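Local coordinates for protein beta-agarase D (Zobellia galactanivorans, PDB 4ASM) that cleaves the beta-1,4 linkages of agarose as a retaining endo-beta-agarase, using this family 16 glycoside hydrolase catalytic domain, at residues N174-S177 / Y178-S181; T214-G217 / G218-I221. All coordinates share one frame; numbering follows the deposited sequence.

Interaction 1. Residues N174-S177 / Y178-S181; sequences NRNS and YFAS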
ATOM      1  N   ASN A 174      23.003  -5.972   0.249  1.00  7.76           N
ATOM      2  CA  ASN A 174      21.992  -7.037   0.239  1.00  7.39           C
ATOM      3  C   ASN A 174      21.278  -7.309   1.563  1.00  6.96           C
ATOM      4  O   ASN A 174      20.608  -8.324   1.688  1.00  7.15           O
ATOM      5  CB  ASN A 174      22.536  -8.358  -0.350  1.00  8.68           C
ATOM      6  CG  ASN A 174      22.535  -8.349  -1.842  1.00 10.56           C
ATOM      7  OD1 ASN A 174      21.502  -8.109  -2.460  1.00 14.93           O
ATOM      8  ND2 ASN A 174      23.689  -8.593  -2.441  1.00 14.34           N
ATOM      9  N   ARG A 175      21.361  -6.372   2.504  1.00  7.02           N
ATOM     10  CA  ARG A 175      20.734  -6.582   3.822  1.00  6.63           C
ATOM     11  C   ARG A 175      19.198  -6.700   3.771  1.00  7.28           C
ATOM     12  O   ARG A 175      18.573  -7.221   4.689  1.00  7.63           O
ATOM     13  CB  ARG A 175      21.154  -5.474   4.780  1.00  7.01           C
ATOM     14  CG  ARG A 175      20.557  -4.122   4.478  1.00  6.74           C
ATOM     15  CD  ARG A 175      21.295  -3.088   5.312  1.00  6.37           C
ATOM     16  NE  ARG A 175      20.835  -1.746   4.999  1.00  8.21           N
ATOM     17  CZ  ARG A 175      21.119  -1.085   3.883  1.00  7.18           C
ATOM     18  NH1 ARG A 175      21.909  -1.647   2.924  1.00 10.83           N
ATOM     19  NH2 ARG A 175      20.625   0.133   3.708  1.00  7.99           N
ATOM     20  N   ASN A 176      18.609  -6.183   2.696  1.00  6.59           N
ATOM     21  CA  ASN A 176      17.161  -6.243   2.460  1.00  7.28           C
ATOM     22  C   ASN A 176      16.768  -7.215   1.330  1.00  7.35           C
ATOM     23  O   ASN A 176      15.659  -7.162   0.825  1.00  7.12           O
ATOM     24  CB  ASN A 176      16.655  -4.831   2.128  1.00  6.86           C
ATOM     25  CG  ASN A 176      15.148  -4.707   2.232  1.00  6.35           C
ATOM     26  OD1 ASN A 176      14.557  -5.045   3.252  1.00  7.39           O
ATOM     27  ND2 ASN A 176      14.516  -4.193   1.173  1.00  6.28           N
ATOM     28  N   SER A 177      17.685  -8.076   0.909  1.00  8.75           N
ATOM     29  CA  SER A 177      17.416  -9.093  -0.117  1.00  8.71           C
ATOM     30  C   SER A 177      16.173  -9.969   0.110  1.00  8.82           C
ATOM     31  O   SER A 177      15.513 -10.357  -0.854  1.00 10.00           O
ATOM     32  CB  SER A 177      18.665  -9.953  -0.378  1.00  9.38           C
ATOM     33  OG  SER A 177      18.956 -10.810   0.714  1.00 11.36           O
ATOM     34  N   TYR A 178      15.845 -10.282   1.367  1.00  8.37           N
ATOM     35  CA  TYR A 178      14.702 -11.160   1.646  1.00  9.79           C
ATOM     36  C   TYR A 178      13.414 -10.468   1.239  1.00  9.82           C
ATOM     37  O   TYR A 178      12.501 -11.122   0.701  1.00 12.34           O
ATOM     38  CB  TYR A 178      14.665 -11.503   3.124  1.00 10.85           C
ATOM     39  CG  TYR A 178      13.549 -12.420   3.566  1.00 12.50           C
ATOM     40  CD1 TYR A 178      12.280 -11.920   3.887  1.00 13.10           C
ATOM     41  CD2 TYR A 178      13.786 -13.788   3.749  1.00 14.60           C
ATOM     42  CE1 TYR A 178      11.257 -12.784   4.325  1.00 12.69           C
ATOM     43  CE2 TYR A 178      12.778 -14.647   4.181  1.00 15.55           C
ATOM     44  CZ  TYR A 178      11.525 -14.140   4.461  1.00 14.39           C
ATOM     45  OH  TYR A 178      10.549 -15.004   4.896  1.00 16.80           O
ATOM     46  N   PHE A 179      13.342  -9.155   1.490  1.00  8.74           N
ATOM     47  CA  PHE A 179      12.112  -8.386   1.217  1.00  8.19           C
ATOM     48  C   PHE A 179      12.053  -7.828  -0.187  1.00  8.18           C
ATOM     49  O   PHE A 179      10.959  -7.640  -0.720  1.00  8.63           O
ATOM     50  CB  PHE A 179      11.901  -7.290   2.272  1.00  9.32           C
ATOM     51  CG  PHE A 179      11.763  -7.842   3.640  1.00  9.78           C
ATOM     52  CD1 PHE A 179      10.586  -8.484   4.032  1.00 10.46           C
ATOM     53  CD2 PHE A 179      12.832  -7.800   4.527  1.00 11.69           C
ATOM     54  CE1 PHE A 179      10.476  -9.045   5.314  1.00 11.64           C
ATOM     55  CE2 PHE A 179      12.724  -8.352   5.797  1.00 12.32           C
ATOM     56  CZ  PHE A 179      11.532  -8.977   6.180  1.00 11.81           C
ATOM     57  N   ALA A 180      13.214  -7.585  -0.798  1.00  7.22           N
ATOM     58  CA  ALA A 180      13.259  -6.940  -2.112  1.00  5.91           C
ATOM     59  C   ALA A 180      12.561  -7.732  -3.218  1.00  6.33           C
ATOM     60  O   ALA A 180      12.117  -7.154  -4.213  1.00  6.55           O
ATOM     61  CB  ALA A 180      14.705  -6.604  -2.499  1.00  6.53           C
ATOM     62  N   SER A 181      12.495  -9.049  -3.062  1.00  5.94           N
ATOM     63  CA  SER A 181      11.864  -9.920  -4.053  1.00  6.15           C
ATOM     64  C   SER A 181      10.342  -9.999  -3.924  1.00  6.47           C
ATOM     65  O   SER A 181       9.691 -10.666  -4.720  1.00  6.87           O
ATOM     66  CB  SER A 181      12.451 -11.339  -3.981  1.00  6.38           C
ATOM     67  OG  SER A 181      12.139 -11.894  -2.731  1.00  9.11           O
TER
HETATM   68  O   HOH W   1      16.927  -9.323   3.976  1.00 14.32           O

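Interaction 2. Residues T214-G217 / G218-I221; sequences TQWG and GKTI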
ATOM      1  N   THR A 214      14.253 -11.179  -8.730  1.00 10.20           N
ATOM      2  CA  THR A 214      15.052 -11.108  -7.517  1.00 11.26           C
ATOM      3  C   THR A 214      14.764  -9.854  -6.748  1.00  9.33           C
ATOM      4  O   THR A 214      14.982  -9.820  -5.540  1.00  8.99           O
ATOM      5  CB  THR A 214      16.557 -10.854  -7.750  1.00 12.55           C
ATOM      6  OG1 THR A 214      16.895 -10.850  -9.121  1.00 17.53           O
ATOM      7  CG2 THR A 214      17.442 -11.716  -6.849  1.00 16.91           C
ATOM      8  N   GLN A 215      14.408  -8.784  -7.465  1.00  8.07           N
ATOM      9  CA  GLN A 215      14.086  -7.518  -6.811  1.00  7.22           C
ATOM     10  C   GLN A 215      13.075  -6.758  -7.633  1.00  6.23           C
ATOM     11  O   GLN A 215      13.118  -6.779  -8.855  1.00  6.76           O
ATOM     12  CB  GLN A 215      15.335  -6.649  -6.583  1.00  6.67           C
ATOM     13  CG  GLN A 215      15.987  -6.073  -7.852  1.00  7.30           C
ATOM     14  CD  GLN A 215      17.098  -5.099  -7.519  1.00  9.31           C
ATOM     15  OE1 GLN A 215      16.938  -3.884  -7.628  1.00 12.29           O
ATOM     16  NE2 GLN A 215      18.228  -5.633  -7.088  1.00 10.04           N
ATOM     17  N   TRP A 216      12.180  -6.060  -6.927  1.00  5.81           N
ATOM     18  CA  TRP A 216      11.225  -5.181  -7.593  1.00  5.68           C
ATOM     19  C   TRP A 216      11.763  -3.775  -7.769  1.00  6.00           C
ATOM     20  O   TRP A 216      11.295  -3.051  -8.646  1.00  6.08           O
ATOM     21  CB  TRP A 216       9.876  -5.184  -6.871  1.00  6.24           C
ATOM     22  CG  TRP A 216       9.237  -6.527  -6.947  1.00  5.26           C
ATOM     23  CD1 TRP A 216       9.189  -7.485  -5.966  1.00  6.82           C
ATOM     24  CD2 TRP A 216       8.546  -7.071  -8.078  1.00  5.26           C
ATOM     25  NE1 TRP A 216       8.519  -8.592  -6.423  1.00  6.90           N
ATOM     26  CE2 TRP A 216       8.099  -8.363  -7.710  1.00  6.53           C
ATOM     27  CE3 TRP A 216       8.243  -6.581  -9.367  1.00  6.22           C
ATOM     28  CZ2 TRP A 216       7.387  -9.193  -8.596  1.00  6.62           C
ATOM     29  CZ3 TRP A 216       7.521  -7.401 -10.245  1.00  6.98           C
ATOM     30  CH2 TRP A 216       7.107  -8.693  -9.849  1.00  6.19           C
ATOM     31  N   GLY A 217      12.730  -3.395  -6.931  1.00  6.16           N
ATOM     32  CA  GLY A 217      13.311  -2.061  -6.993  1.00  5.96           C
ATOM     33  C   GLY A 217      13.886  -1.782  -8.370  1.00  7.25           C
ATOM     34  O   GLY A 217      14.653  -2.582  -8.908  1.00  7.67           O
ATOM     35  N   GLY A 218      13.531  -0.635  -8.930  1.00  7.01           N
ATOM     36  CA  GLY A 218      13.980  -0.276 -10.285  1.00  8.44           C
ATOM     37  C   GLY A 218      13.131  -0.811 -11.423  1.00  8.66           C
ATOM     38  O   GLY A 218      13.326  -0.405 -12.583  1.00  9.46           O
ATOM     39  N   LYS A 219      12.188  -1.706 -11.118  1.00  7.97           N
ATOM     40  CA  LYS A 219      11.276  -2.237 -12.145  1.00  8.55           C
ATOM     41  C   LYS A 219      10.045  -1.349 -12.228  1.00  8.52           C
ATOM     42  O   LYS A 219       9.553  -0.856 -11.194  1.00  8.14           O
ATOM     43  CB  LYS A 219      10.836  -3.671 -11.817  1.00  9.46           C
ATOM     44  CG  LYS A 219      11.943  -4.695 -11.924  1.00 13.64           C
ATOM     45  CD  LYS A 219      11.408  -6.106 -11.694  1.00 19.31           C
ATOM     46  CE  LYS A 219      12.049  -7.108 -12.639  1.00 24.36           C
ATOM     47  NZ  LYS A 219      11.336  -7.126 -13.955  1.00 27.33           N
ATOM     48  N   THR A 220       9.544  -1.129 -13.446  1.00  8.93           N
ATOM     49  CA  THR A 220       8.234  -0.508 -13.558  1.00  9.32           C
ATOM     50  C   THR A 220       7.160  -1.548 -13.817  1.00  9.11           C
ATOM     51  O   THR A 220       7.260  -2.394 -14.729  1.00 10.61           O
ATOM     52  CB  THR A 220       8.126   0.853 -14.339  1.00 12.55           C
ATOM     53  OG1 THR A 220       7.022   0.916 -15.269  1.00 15.23           O
ATOM     54  CG2 THR A 220       9.432   1.387 -14.795  1.00  7.06           C
ATOM     55  N   ILE A 221       6.165  -1.494 -12.951  1.00  7.60           N
ATOM     56  CA  ILE A 221       5.099  -2.471 -12.916  1.00  7.35           C
ATOM     57  C   ILE A 221       3.762  -1.738 -12.988  1.00  6.52           C
ATOM     58  O   ILE A 221       3.682  -0.526 -12.721  1.00  7.15           O
ATOM     59  CB  ILE A 221       5.157  -3.337 -11.627  1.00  7.54           C
ATOM     60  CG1 ILE A 221       4.950  -2.498 -10.361  1.00  5.81           C
ATOM     61  CG2 ILE A 221       6.500  -4.097 -11.518  1.00  8.83           C
ATOM     62  CD1 ILE A 221       4.768  -3.397  -9.092  1.00  6.76           C
TER

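Interaction 1. Residues N174-S177 / Y178-S181
Tyr178 follows directly on Ser177, where a type I beta turn from Asn174 to Ser177 runs into a short helix, and its backbone N is joined through one water to Arg175 O. The water donates to that carbonyl at 2.8 Å and accepts from Tyr178 N, bridging the turn and the first residues of the helix. With CG anti to the backbone N (chi1 -179°), the edge of the Tyr178 ring points at the next residue, CD1 standing 3.6 Å above the centre of the Phe179 ring, and the phenol OH hydrogen-bonds to the hydroxyl of Tyr282.

Phe179 gives a weak backbone bond, N to Asn176 O at 3.1 Å. Its side chain and that of Asn176 run across each other at about a right angle, yet their ring and amide planes are only 26° apart, with OD1 near the ring plane, at the edge, 3.5 Å from CD2. The other end of that amide is fixed from outside, because Asn176 ND2 donates to Gly169 O, and Trp330 makes an edge-to-face contact with the Phe179 ring.

Ala180 N makes the stronger bond to the same Asn176 O, at 3.0 Å and nearly along the C=O axis, while its CB lies 3.5 Å from that oxygen.

Ser181 follows the helix, and its carbonyl takes a weak hydrogen bond from Trp216 NE1. One carbonyl accepting a weak i+3 and a firmer i+4 bond mixes 3-10 and alpha geometry, as at the ends of helices; here it makes up a single turn between strands 159-166 and 183-191 of the GH16 domain.

Interaction 2. Residues T214-G217 / G218-I221
Trp216 and Lys219 are the end residues of a type II beta turn that carries the chain from a loop into strand 220-229 of the GH16 beta-sandwich. Lys219 N donates to Trp216 O at 3.0 Å in a fairly straight bond. The donor stands above the carbonyl plane, 36° out of it, and not on a lone pair. Gly217 and Gly218 form the corner. Gly218 has a positive phi of 85°, readily adopted by glycine and usual at the third position of a type II turn.

The turn is also tied to the neighbouring strand and the loop that follows it. Backbone hydrogen bonds join Gly218 and Lys219 to Val141, and Ile221 to Val139, so that strand 220-229 begins already paired with strand 133-140.

Beyond the hydrogen bond, the lysine packs through its methylenes. Its CB lies 3.3 Å from Trp216 O, and its CD comes within 3.4 Å of Gln215 O. The same CD approaches the indole obliquely, 4.0 Å from Trp216 CE3, before bends at chi3 and chi4 lead the ammonium end away from the turn.

The buried side of the turn is apolar. Ile221, in the strand, meets Trp216 at about a right angle, and both touch Ile183 of strand 183-191. The contact is made by the CG2 branch: with CG1 between the backbone N and the carbonyl carbon (chi1 63°), CG2 is placed anti to the carbonyl carbon. It comes obliquely onto the six-membered half of the indole, meeting both CE3 and CZ3, with Ile221 CG2 3.7 Å from Trp216 CZ3.

Interaction 1 comes first along the chain and interaction 2 about thirty residues later, after strands 183-191, 197-199 and 207-208. Their centres nevertheless lie about 12 Å apart, on the same side of the centre of the chain, and the two stretches touch. Trp216 N probably hydrogen-bonds to Ala180 O at 2.9 Å, and Ser181 CB packs on Thr214 O. The end of the short helix 177-180 is thereby fastened to the loop preceding strand 220-229. The side chain of Phe179 is about 9 Å from that of Glu165, the probable proton donor, and that of Ile221 about 11 Å, so both contacts lie in the surroundings of the probable active site.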